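Local coordinates for protein probable branched-chain-amino-acid aminotransferase (Thermotoga maritima MSB8, PDB 3CSW) that probably catalyses the reversible, pyridoxal-phosphate-dependent transfer of an amino group between leucine, isoleucine or valine and 2-oxoglutarate, the last step of their biosynthesis, at residues A[19-24]-A[82-87]; A[193-198]-A[203-208]. All coordinates share one frame; numbering follows the deposited sequence.

Contact 1. Residues A[19-24]-A[82-87]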
ATOM      1  N   GLY A  19      33.031   7.829 -30.617  1.00 53.91           N
ATOM      2  CA  GLY A  19      33.547   7.344 -31.890  1.00 52.19           C
ATOM      3  C   GLY A  19      34.857   6.573 -31.929  1.00 51.43           C
ATOM      4  O   GLY A  19      35.286   6.183 -33.014  1.00 52.94           O
ATOM      5  N   LYS A  20      35.506   6.341 -30.788  1.00 49.18           N
ATOM      6  CA  LYS A  20      36.823   5.671 -30.792  1.00 47.47           C
ATOM      7  C   LYS A  20      36.963   4.723 -29.616  1.00 45.67           C
ATOM      8  O   LYS A  20      36.412   4.977 -28.556  1.00 45.77           O
ATOM      9  CB  LYS A  20      37.962   6.715 -30.765  1.00 46.23           C
ATOM     10  N   PHE A  21      37.676   3.617 -29.809  1.00 45.10           N
ATOM     11  CA  PHE A  21      37.999   2.719 -28.694  1.00 45.63           C
ATOM     12  C   PHE A  21      39.100   3.373 -27.881  1.00 46.96           C
ATOM     13  O   PHE A  21      39.872   4.161 -28.426  1.00 49.02           O
ATOM     14  CB  PHE A  21      38.425   1.332 -29.177  1.00 44.44           C
ATOM     15  CG  PHE A  21      37.280   0.482 -29.642  1.00 45.21           C
ATOM     16  CD1 PHE A  21      36.441  -0.138 -28.711  1.00 46.13           C
ATOM     17  CD2 PHE A  21      37.030   0.301 -30.999  1.00 43.66           C
ATOM     18  CE1 PHE A  21      35.369  -0.919 -29.123  1.00 41.23           C
ATOM     19  CE2 PHE A  21      35.960  -0.485 -31.426  1.00 43.84           C
ATOM     20  CZ  PHE A  21      35.125  -1.095 -30.480  1.00 44.25           C
ATOM     21  N   ARG A  22      39.164   3.074 -26.586  1.00 48.65           N
ATOM     22  CA  ARG A  22      40.081   3.767 -25.670  1.00 50.98           C
ATOM     23  C   ARG A  22      40.380   2.946 -24.416  1.00 53.61           C
ATOM     24  O   ARG A  22      39.616   2.046 -24.059  1.00 52.34           O
ATOM     25  CB  ARG A  22      39.473   5.099 -25.204  1.00 50.44           C
ATOM     26  CG  ARG A  22      38.920   6.002 -26.289  1.00 51.00           C
ATOM     27  CD  ARG A  22      38.032   7.086 -25.714  1.00 54.18           C
ATOM     28  NE  ARG A  22      37.406   7.869 -26.781  1.00 58.46           N
ATOM     29  CZ  ARG A  22      37.831   9.058 -27.215  1.00 64.65           C
ATOM     30  NH1 ARG A  22      38.905   9.642 -26.691  1.00 69.78           N
ATOM     31  NH2 ARG A  22      37.174   9.674 -28.196  1.00 65.39           N
ATOM     32  N   ARG A  23      41.489   3.287 -23.750  1.00 57.94           N
ATOM     33  CA  ARG A  23      41.856   2.708 -22.448  1.00 60.85           C
ATOM     34  C   ARG A  23      40.921   3.282 -21.377  1.00 64.42           C
ATOM     35  O   ARG A  23      40.479   4.430 -21.476  1.00 64.73           O
ATOM     36  CB  ARG A  23      43.322   3.010 -22.101  1.00 59.22           C
ATOM     37  N   ALA A  24      40.619   2.483 -20.359  1.00 68.13           N
ATOM     38  CA  ALA A  24      39.668   2.886 -19.324  1.00 71.73           C
ATOM     39  C   ALA A  24      40.352   3.480 -18.090  1.00 73.92           C
ATOM     40  O   ALA A  24      39.922   3.248 -16.958  1.00 75.00           O
ATOM     41  CB  ALA A  24      38.769   1.689 -18.928  1.00 72.02           C
ATOM     42  N   THR A  82      25.727  -3.502 -32.886  1.00 33.32           N
ATOM     43  CA  THR A  82      26.367  -4.798 -33.083  1.00 33.83           C
ATOM     44  C   THR A  82      27.810  -4.628 -33.564  1.00 34.45           C
ATOM     45  O   THR A  82      28.692  -5.410 -33.202  1.00 34.68           O
ATOM     46  CB  THR A  82      25.599  -5.708 -34.081  1.00 33.69           C
ATOM     47  OG1 THR A  82      25.658  -5.172 -35.412  1.00 37.71           O
ATOM     48  CG2 THR A  82      24.170  -5.845 -33.673  1.00 32.30           C
ATOM     49  N   LYS A  83      28.058  -3.591 -34.362  1.00 34.42           N
ATOM     50  CA  LYS A  83      29.400  -3.357 -34.889  1.00 35.06           C
ATOM     51  C   LYS A  83      30.394  -3.029 -33.782  1.00 34.14           C
ATOM     52  O   LYS A  83      31.489  -3.594 -33.756  1.00 33.11           O
ATOM     53  CB  LYS A  83      29.387  -2.262 -35.968  1.00 36.90           C
ATOM     54  CG  LYS A  83      28.799  -2.742 -37.306  1.00 37.07           C
ATOM     55  CD  LYS A  83      28.830  -1.651 -38.414  1.00 37.95           C
ATOM     56  CE  LYS A  83      28.250  -2.190 -39.752  1.00 39.96           C
ATOM     57  NZ  LYS A  83      28.678  -1.426 -40.967  1.00 42.36           N
ATOM     58  N   VAL A  84      30.016  -2.126 -32.869  1.00 33.51           N
ATOM     59  CA  VAL A  84      30.879  -1.783 -31.729  1.00 32.68           C
ATOM     60  C   VAL A  84      31.033  -2.980 -30.776  1.00 32.50           C
ATOM     61  O   VAL A  84      32.125  -3.241 -30.265  1.00 32.67           O
ATOM     62  CB  VAL A  84      30.354  -0.550 -30.933  1.00 32.58           C
ATOM     63  CG1 VAL A  84      31.275  -0.244 -29.750  1.00 32.12           C
ATOM     64  CG2 VAL A  84      30.229   0.691 -31.850  1.00 31.81           C
ATOM     65  N   LEU A  85      29.941  -3.700 -30.530  1.00 33.76           N
ATOM     66  CA  LEU A  85      29.984  -4.859 -29.628  1.00 33.95           C
ATOM     67  C   LEU A  85      30.993  -5.886 -30.126  1.00 35.29           C
ATOM     68  O   LEU A  85      31.822  -6.360 -29.347  1.00 37.28           O
ATOM     69  CB  LEU A  85      28.613  -5.537 -29.499  1.00 34.86           C
ATOM     70  CG  LEU A  85      27.470  -4.842 -28.762  1.00 32.00           C
ATOM     71  CD1 LEU A  85      26.193  -5.721 -28.837  1.00 31.11           C
ATOM     72  CD2 LEU A  85      27.865  -4.557 -27.326  1.00 28.95           C
ATOM     73  N   LYS A  86      30.912  -6.229 -31.417  1.00 34.85           N
ATOM     74  CA  LYS A  86      31.801  -7.242 -32.028  1.00 35.70           C
ATOM     75  C   LYS A  86      33.276  -6.817 -32.138  1.00 35.90           C
ATOM     76  O   LYS A  86      34.172  -7.628 -31.859  1.00 37.06           O
ATOM     77  CB  LYS A  86      31.266  -7.688 -33.398  1.00 35.47           C
ATOM     78  CG  LYS A  86      29.852  -8.268 -33.309  1.00 40.34           C
ATOM     79  CD  LYS A  86      29.510  -9.216 -34.410  1.00 41.57           C
ATOM     80  CE  LYS A  86      29.297  -8.529 -35.728  1.00 42.69           C
ATOM     81  NZ  LYS A  86      28.860  -9.566 -36.704  1.00 35.36           N
ATOM     82  N   ALA A  87      33.523  -5.567 -32.544  1.00 34.34           N
ATOM     83  CA  ALA A  87      34.886  -5.024 -32.627  1.00 35.07           C
ATOM     84  C   ALA A  87      35.545  -5.018 -31.249  1.00 36.67           C
ATOM     85  O   ALA A  87      36.739  -5.309 -31.133  1.00 38.72           O
ATOM     86  CB  ALA A  87      34.880  -3.596 -33.216  1.00 32.59           C
TER

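Contact 2. Residues A[193-198]-A[203-208]. With PLP (pyridoxal-5'-phosphate), chain E.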
ATOM      1  N   PRO A 193       8.272 -15.538 -10.279  1.00 27.98           N
ATOM      2  CA  PRO A 193       7.414 -14.357 -10.299  1.00 28.80           C
ATOM      3  C   PRO A 193       7.019 -13.882 -11.712  1.00 28.80           C
ATOM      4  O   PRO A 193       7.866 -13.773 -12.610  1.00 27.60           O
ATOM      5  CB  PRO A 193       8.254 -13.303  -9.566  1.00 27.04           C
ATOM      6  CG  PRO A 193       9.056 -14.131  -8.562  1.00 26.56           C
ATOM      7  CD  PRO A 193       9.419 -15.364  -9.366  1.00 26.79           C
ATOM      8  N   SER A 194       5.729 -13.621 -11.870  1.00 30.87           N
ATOM      9  CA  SER A 194       5.159 -13.037 -13.071  1.00 30.31           C
ATOM     10  C   SER A 194       5.655 -11.606 -13.231  1.00 32.26           C
ATOM     11  O   SER A 194       6.041 -10.966 -12.252  1.00 31.62           O
ATOM     12  CB  SER A 194       3.645 -13.046 -12.942  1.00 29.84           C
ATOM     13  OG  SER A 194       3.256 -12.473 -11.702  1.00 31.84           O
ATOM     14  N   LEU A 195       5.658 -11.108 -14.469  1.00 31.00           N
ATOM     15  CA  LEU A 195       6.064  -9.724 -14.735  1.00 32.94           C
ATOM     16  C   LEU A 195       5.177  -8.716 -13.999  1.00 32.61           C
ATOM     17  O   LEU A 195       5.646  -7.638 -13.644  1.00 36.89           O
ATOM     18  CB  LEU A 195       6.073  -9.417 -16.243  1.00 31.34           C
ATOM     19  CG  LEU A 195       7.014 -10.298 -17.070  1.00 32.24           C
ATOM     20  CD1 LEU A 195       6.845  -9.946 -18.552  1.00 33.68           C
ATOM     21  CD2 LEU A 195       8.490 -10.200 -16.642  1.00 30.13           C
ATOM     22  N   ASP A 196       3.925  -9.084 -13.756  1.00 32.12           N
ATOM     23  CA  ASP A 196       2.962  -8.256 -13.008  1.00 35.68           C
ATOM     24  C   ASP A 196       3.252  -8.168 -11.530  1.00 33.63           C
ATOM     25  O   ASP A 196       2.611  -7.396 -10.853  1.00 36.65           O
ATOM     26  CB  ASP A 196       1.541  -8.822 -13.126  1.00 39.12           C
ATOM     27  CG  ASP A 196       0.917  -8.567 -14.462  1.00 55.68           C
ATOM     28  OD1 ASP A 196       1.481  -7.779 -15.265  1.00 73.19           O
ATOM     29  OD2 ASP A 196      -0.162  -9.156 -14.710  1.00 74.94           O
ATOM     30  N   SER A 197       4.175  -8.982 -11.024  1.00 32.36           N
ATOM     31  CA  SER A 197       4.622  -8.884  -9.647  1.00 31.28           C
ATOM     32  C   SER A 197       5.423  -7.596  -9.461  1.00 31.20           C
ATOM     33  O   SER A 197       5.525  -7.077  -8.351  1.00 32.90           O
ATOM     34  CB  SER A 197       5.487 -10.081  -9.273  1.00 32.15           C
ATOM     35  OG  SER A 197       4.756 -11.287  -9.320  1.00 30.39           O
ATOM     36  N   GLY A 198       5.966  -7.083 -10.562  1.00 31.17           N
ATOM     37  CA  GLY A 198       6.632  -5.792 -10.581  1.00 29.96           C
ATOM     38  C   GLY A 198       8.118  -5.965 -10.718  1.00 30.43           C
ATOM     39  O   GLY A 198       8.895  -5.456  -9.906  1.00 33.95           O
ATOM     40  N   ILE A 203      16.495 -11.342 -19.590  1.00 29.20           N
ATOM     41  CA  ILE A 203      16.764 -12.157 -20.780  1.00 30.80           C
ATOM     42  C   ILE A 203      17.197 -13.600 -20.430  1.00 30.11           C
ATOM     43  O   ILE A 203      16.863 -14.528 -21.168  1.00 30.73           O
ATOM     44  CB  ILE A 203      17.797 -11.457 -21.701  1.00 30.89           C
ATOM     45  CG1 ILE A 203      17.145 -10.176 -22.251  1.00 29.98           C
ATOM     46  CG2 ILE A 203      18.336 -12.442 -22.799  1.00 27.86           C
ATOM     47  CD1 ILE A 203      18.050  -9.244 -22.980  1.00 35.46           C
ATOM     48  N   THR A 204      17.916 -13.790 -19.317  1.00 29.55           N
ATOM     49  CA  THR A 204      18.261 -15.154 -18.839  1.00 30.94           C
ATOM     50  C   THR A 204      17.009 -15.888 -18.365  1.00 30.55           C
ATOM     51  O   THR A 204      16.792 -17.049 -18.681  1.00 32.19           O
ATOM     52  CB  THR A 204      19.301 -15.142 -17.683  1.00 31.15           C
ATOM     53  OG1 THR A 204      20.301 -14.156 -17.939  1.00 32.95           O
ATOM     54  CG2 THR A 204      19.970 -16.532 -17.503  1.00 26.32           C
ATOM     55  N   ARG A 205      16.194 -15.190 -17.581  1.00 31.85           N
ATOM     56  CA  ARG A 205      14.886 -15.689 -17.150  1.00 29.45           C
ATOM     57  C   ARG A 205      14.040 -16.213 -18.322  1.00 27.60           C
ATOM     58  O   ARG A 205      13.516 -17.299 -18.275  1.00 29.21           O
ATOM     59  CB  ARG A 205      14.163 -14.551 -16.417  1.00 29.01           C
ATOM     60  CG  ARG A 205      12.692 -14.779 -16.069  1.00 28.03           C
ATOM     61  CD  ARG A 205      12.027 -13.487 -15.679  1.00 28.31           C
ATOM     62  NE  ARG A 205      10.670 -13.724 -15.216  1.00 28.49           N
ATOM     63  CZ  ARG A 205       9.610 -13.806 -16.018  1.00 30.77           C
ATOM     64  NH1 ARG A 205       9.737 -13.656 -17.334  1.00 32.18           N
ATOM     65  NH2 ARG A 205       8.418 -14.026 -15.491  1.00 28.03           N
ATOM     66  N   GLU A 206      13.881 -15.402 -19.348  1.00 26.50           N
ATOM     67  CA  GLU A 206      13.115 -15.731 -20.526  1.00 31.60           C
ATOM     68  C   GLU A 206      13.618 -17.026 -21.158  1.00 30.83           C
ATOM     69  O   GLU A 206      12.821 -17.916 -21.447  1.00 29.94           O
ATOM     70  CB  GLU A 206      13.240 -14.544 -21.491  1.00 32.66           C
ATOM     71  CG  GLU A 206      12.646 -14.630 -22.885  1.00 42.74           C
ATOM     72  CD  GLU A 206      13.244 -13.490 -23.768  1.00 44.84           C
ATOM     73  OE1 GLU A 206      12.980 -12.280 -23.515  1.00 53.90           O
ATOM     74  OE2 GLU A 206      14.041 -13.812 -24.667  1.00 56.85           O
ATOM     75  N   ASN A 207      14.937 -17.123 -21.355  1.00 29.96           N
ATOM     76  CA  ASN A 207      15.580 -18.312 -21.917  1.00 29.22           C
ATOM     77  C   ASN A 207      15.403 -19.563 -21.082  1.00 31.14           C
ATOM     78  O   ASN A 207      15.215 -20.657 -21.637  1.00 32.14           O
ATOM     79  CB  ASN A 207      17.067 -18.061 -22.161  1.00 27.89           C
ATOM     80  CG  ASN A 207      17.325 -17.353 -23.482  1.00 31.81           C
ATOM     81  OD1 ASN A 207      17.039 -17.890 -24.554  1.00 39.50           O
ATOM     82  ND2 ASN A 207      17.900 -16.170 -23.412  1.00 28.49           N
ATOM     83  N   VAL A 208      15.454 -19.405 -19.755  1.00 32.00           N
ATOM     84  CA  VAL A 208      15.271 -20.527 -18.832  1.00 30.03           C
ATOM     85  C   VAL A 208      13.831 -21.045 -18.891  1.00 29.75           C
ATOM     86  O   VAL A 208      13.630 -22.245 -18.850  1.00 29.46           O
ATOM     87  CB  VAL A 208      15.694 -20.152 -17.388  1.00 30.54           C
ATOM     88  CG1 VAL A 208      15.267 -21.222 -16.365  1.00 25.00           C
ATOM     89  CG2 VAL A 208      17.227 -19.915 -17.352  1.00 27.30           C
TER
HETATM   90  N1  PLP E 300      16.809  -8.018 -12.030  1.00 37.69           N
HETATM   91  C2  PLP E 300      17.517  -6.826 -11.918  1.00 44.18           C
HETATM   92  C2A PLP E 300      17.069  -5.845 -10.880  1.00 37.75           C
HETATM   93  C3  PLP E 300      18.620  -6.580 -12.765  1.00 50.38           C
HETATM   94  O3  PLP E 300      19.387  -5.448 -12.616  1.00 51.69           O
HETATM   95  C4  PLP E 300      18.993  -7.551 -13.726  1.00 53.30           C
HETATM   96  C4A PLP E 300      20.202  -7.343 -14.596  1.00 53.47           C
HETATM   97  O4A PLP E 300      21.337  -7.618 -14.163  1.00 64.86           O
HETATM   98  C5  PLP E 300      18.265  -8.750 -13.814  1.00 43.80           C
HETATM   99  C6  PLP E 300      17.173  -8.962 -12.969  1.00 36.73           C
HETATM  100  C5A PLP E 300      18.751  -9.909 -14.654  1.00 42.16           C
HETATM  101  O4P PLP E 300      18.364  -9.731 -16.010  1.00 44.26           O
HETATM  102  P   PLP E 300      19.179 -10.405 -17.251  1.00 42.88           P
HETATM  103  O1P PLP E 300      18.707  -9.782 -18.580  1.00 40.80           O
HETATM  104  O2P PLP E 300      18.917 -11.884 -17.272  1.00 35.11           O
HETATM  105  O3P PLP E 300      20.649 -10.112 -16.982  1.00 42.59           O
HETATM  106  O   HOH W   1      10.553 -14.029 -12.253  1.00 24.90           O

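Contact 1. Residues A[19-24]-A[82-87]
Phe21, on strand 20-23, the outermost within this chain of an antiparallel sheet, reaches over to Val84 and Ala87 of helix 78-89, which packs on that sheet. The contact is a small apolar one near the surface. Its tight part is the far end of the ring: CZ of Phe21 lies 3.7 Å from CB of Ala87, and CE2 of Phe21 is equally near that methyl, which approaches obliquely. CZ of Phe21 also comes 4.0 Å from CG1 of Val84, the branch set anti to the backbone N (chi1 179°), and the two side chains pass alongside, pointing opposite ways. With CG of Phe21 anti to its own carbonyl carbon (chi1 -76°), the ring extends from the strand toward the helix. The two backbones stay well apart, the CA atoms of Phe21 and Val84 being 9.0 Å from each other. Elsewhere the ring meets Trp16 edge-to-face and touches Leu14 and Phe113, side chains of the same sheet. By contrast the neighbours in sequence turn elsewhere: Lys20 is partly exposed and modelled only to CB, while Arg22 packs on Ile15. Replacing Phe21 by alanine removes the ring and is likely to leave the Ala87 methyl and Val84 CG1 without their partner from strand 20-23 and a gap beside Trp16. At the ring edge, in its plane, the carbonyl O of Val84 sits 3.7 Å from CZ of Phe21.

Contact 2. Residues A[193-198]-A[203-208]
The cofactor phosphate of this class-IV aminotransferase is received at the N-terminal end of helix 203-214, and Arg205, in the first turn of that helix, ties it to the end of strand 189-193 and the loop that follows. Arg205 NH2 donates to the carbonyl O of Pro193 over 2.9 Å, a nearly straight bond (162°) that lies close to the guanidinium plane and is tilted 18° from the carbonyl plane. A water also at the guanidinium edge makes a second link, accepting from NE of Arg205 at 3.0 Å and donating to the same Pro193 O at 2.7 Å, so this carbonyl accepts two hydrogen bonds. The reach comes from the side chain being extended, CG anti to the backbone N (chi1 171°) and the chain straight on to NE. Over one face of the guanidinium, offset toward its rim, lies CD2 of Leu195, 3.7 Å from NH1 of Arg205. NH2 also forms a salt bridge with Glu221; with NE held by the water and NH2 by the carbonyl and Glu221, the buried guanidinium is probably fixed in its rotation. At the helix start, the backbone N of Ile203 donates to O1P of the pyridoxal phosphate (2.9 Å), while O2P takes two bonds, from N of Thr204 at 3.0 Å and from OG1 of Thr204 at 2.7 Å. The helix dipole is likely to favour the phosphate's negative charge here. Such backbone N-H groups at a helix N terminus, joined by a hydroxyl, form the phosphate-binding site characteristic of fold-type IV pyridoxal-phosphate enzymes.

Overall arrangement
From the N terminus, the chain first runs through strands 14-17 and 20-23. Contact 1 closes when helix 78-89 returns to the second of these, a loop of 57 intervening residues that includes strand 42-49 and helix 56-68; it ties the helix to the edge, within this chain, of the antiparallel sheet. Contact 2 opens much later and closes the short connection from strand 189-193 to helix 203-214, with four residues between its segments, tying the helix to the end of a strand of the mixed sheet that also holds 181-186 and 234-239. The two loops are in series, neither nested nor crossed. The centres of contacts 1 and 2 lie about 30 Å apart, and only contact 2 reaches the cofactor.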